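Local coordinates for protein MHP1 (PDB 2JLN) that mediates the sodium-dependent binding and uptake of 5-aryl-substituted hydantoins, preferring 5-indolylmethyl and 5-benzyl hydantoin, at residues R388-D393 against S456-R461. Sequence-based numbering, arbitrary orientation.
Sequences RISLHD and SEAESR
One carboxylate oxygen, Asp393 OD1, takes hydroxyl donors from both segments on the same face of its plane: Ser456 OG comes across the contact at 3.1 Å, and Ser390 OG reaches it at 2.6 Å from three residues earlier in the same segment. Both arrive well above the carboxylate plane, the Ser456 donor 44° out of it. Ser390 sits at the N-cap position of the short helix 391-394; its OG, turned opposite the backbone N (chi1 176°), points at the carboxylate, while its carbonyl O accepts from Asp393 N. The other carboxylate oxygen, OD2, is bound by the backbone N of Ile400, so both oxygens of this buried carboxylate are engaged. With an alanine at Asp393, the hydroxyls of Ser390 and Ser456 would probably lose their shared acceptor, weakening the tie between the turn at the helix start and residues 456-461.

At the exposed end, Arg388 NH1 forms a salt bridge to Glu459 OE2 at 2.7 Å. The two side chains cross at about a right angle, yet guanidinium and carboxylate planes lie only 13° apart; NH1 meets OE2 nearly in line with its C-O bond, but the bond is bent at the donor, with OE2 tilted from the guanidinium plane. The same guanidinium makes a cation-pi contact with Phe455. The contact joins the loop following the transmembrane helix 371-384 to the 3-10 turn 457-460, beyond helix 429-448 and far from the sodium site. Glu459 CB lies 4.0 Å from Ser390 CB. Toward the Arg461 end, His392 lies beside Ala458, and its ND1 faces the guanidinium edge of Arg461, 3.7 Å from NE, with the two planes almost perpendicular.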
loop_
_atom_site.group_PDB
_atom_site.type_symbol
_atom_site.label_atom_id
_atom_site.label_comp_id
_atom_site.label_asym_id
_atom_site.label_seq_id
_atom_site.Cartn_x
_atom_site.Cartn_y
_atom_site.Cartn_z
ATOM N N ARG A 388 -9.808 -0.572 23.436
ATOM C CA ARG A 388 -11.201 -0.592 23.849
ATOM C C ARG A 388 -12.031 0.429 23.045
ATOM O O ARG A 388 -12.072 1.615 23.364
ATOM C CB ARG A 388 -11.294 -0.370 25.364
ATOM C CG ARG A 388 -12.664 -0.609 25.969
ATOM C CD ARG A 388 -12.566 -1.099 27.406
ATOM N NE ARG A 388 -12.377 -0.018 28.377
ATOM C CZ ARG A 388 -13.374 0.677 28.939
ATOM N NH1 ARG A 388 -14.646 0.421 28.617
ATOM N NH2 ARG A 388 -13.107 1.638 29.826
ATOM N N ILE A 389 -12.697 -0.038 21.995
ATOM C CA ILE A 389 -13.354 0.883 21.081
ATOM C C ILE A 389 -14.866 0.658 20.968
ATOM O O ILE A 389 -15.374 -0.403 21.350
ATOM C CB ILE A 389 -12.734 0.766 19.718
ATOM C CG1 ILE A 389 -13.298 -0.430 18.979
ATOM C CG2 ILE A 389 -11.253 0.580 19.856
ATOM C CD1 ILE A 389 -13.028 -0.341 17.525
ATOM N N SER A 390 -15.589 1.650 20.449
ATOM C CA SER A 390 -17.040 1.538 20.340
ATOM C C SER A 390 -17.551 1.583 18.900
ATOM O O SER A 390 -17.838 2.649 18.390
ATOM C CB SER A 390 -17.727 2.622 21.176
ATOM O OG SER A 390 -19.132 2.587 21.016
ATOM N N LEU A 391 -17.694 0.438 18.246
ATOM C CA LEU A 391 -18.286 0.458 16.913
ATOM C C LEU A 391 -19.563 1.306 16.830
ATOM O O LEU A 391 -19.772 2.033 15.867
ATOM C CB LEU A 391 -18.583 -0.944 16.407
ATOM C CG LEU A 391 -17.488 -1.992 16.390
ATOM C CD1 LEU A 391 -17.797 -2.953 15.289
ATOM C CD2 LEU A 391 -16.182 -1.372 16.143
ATOM N N HIS A 392 -20.424 1.212 17.831
ATOM C CA HIS A 392 -21.679 1.968 17.811
ATOM C C HIS A 392 -21.438 3.418 17.417
ATOM O O HIS A 392 -22.148 3.982 16.572
ATOM C CB HIS A 392 -22.361 1.893 19.189
ATOM C CG HIS A 392 -23.625 2.691 19.303
ATOM N ND1 HIS A 392 -24.821 2.280 18.742
ATOM C CD2 HIS A 392 -23.888 3.860 19.938
ATOM C CE1 HIS A 392 -25.757 3.171 19.015
ATOM N NE2 HIS A 392 -25.216 4.144 19.731
ATOM N N ASP A 393 -20.423 4.018 18.025
ATOM C CA ASP A 393 -20.211 5.452 17.875
ATOM C C ASP A 393 -19.475 5.843 16.603
ATOM O O ASP A 393 -19.567 6.991 16.188
ATOM C CB ASP A 393 -19.506 6.037 19.103
ATOM C CG ASP A 393 -20.303 5.830 20.398
ATOM O OD1 ASP A 393 -20.599 4.654 20.730
ATOM O OD2 ASP A 393 -20.616 6.839 21.086
ATOM N N SER A 456 -17.377 4.294 25.939
ATOM C CA SER A 456 -18.830 4.455 25.875
ATOM C C SER A 456 -19.615 3.198 26.240
ATOM O O SER A 456 -19.138 2.069 26.083
ATOM C CB SER A 456 -19.279 5.022 24.516
ATOM O OG SER A 456 -19.882 4.050 23.684
ATOM N N GLU A 457 -20.824 3.405 26.745
ATOM C CA GLU A 457 -21.659 2.283 27.133
ATOM C C GLU A 457 -22.064 1.429 25.926
ATOM O O GLU A 457 -22.195 0.202 26.039
ATOM C CB GLU A 457 -22.902 2.775 27.868
ATOM C CG GLU A 457 -22.592 3.610 29.088
ATOM C CD GLU A 457 -23.718 3.585 30.116
ATOM O OE1 GLU A 457 -24.881 3.908 29.759
ATOM O OE2 GLU A 457 -23.431 3.244 31.288
ATOM N N ALA A 458 -22.258 2.074 24.776
ATOM C CA ALA A 458 -22.789 1.382 23.613
ATOM C C ALA A 458 -21.776 0.375 23.099
ATOM O O ALA A 458 -22.049 -0.404 22.179
ATOM C CB ALA A 458 -23.177 2.379 22.526
ATOM N N GLU A 459 -20.601 0.378 23.712
ATOM C CA GLU A 459 -19.555 -0.524 23.284
ATOM C C GLU A 459 -19.880 -1.975 23.589
ATOM O O GLU A 459 -19.112 -2.883 23.263
ATOM C CB GLU A 459 -18.251 -0.162 23.948
ATOM C CG GLU A 459 -18.106 -0.699 25.316
ATOM C CD GLU A 459 -16.659 -0.985 25.606
ATOM O OE1 GLU A 459 -16.089 -1.876 24.913
ATOM O OE2 GLU A 459 -16.096 -0.300 26.503
ATOM N N SER A 460 -21.018 -2.198 24.221
ATOM C CA SER A 460 -21.433 -3.550 24.512
ATOM C C SER A 460 -22.151 -4.154 23.307
ATOM O O SER A 460 -22.306 -5.370 23.226
ATOM C CB SER A 460 -22.300 -3.586 25.762
ATOM O OG SER A 460 -23.260 -2.548 25.709
ATOM N N ARG A 461 -22.557 -3.322 22.353
ATOM C CA ARG A 461 -23.137 -3.856 21.111
ATOM C C ARG A 461 -22.088 -4.311 20.049
ATOM O O ARG A 461 -22.464 -4.720 18.935
ATOM C CB ARG A 461 -24.145 -2.869 20.488
ATOM C CG ARG A 461 -25.073 -2.180 21.498
ATOM C CD ARG A 461 -26.351 -1.598 20.860
ATOM N NE ARG A 461 -26.163 -1.096 19.496
ATOM C CZ ARG A 461 -26.521 -1.759 18.383
ATOM N NH1 ARG A 461 -27.097 -2.975 18.463
ATOM N NH2 ARG A 461 -26.300 -1.210 17.176
#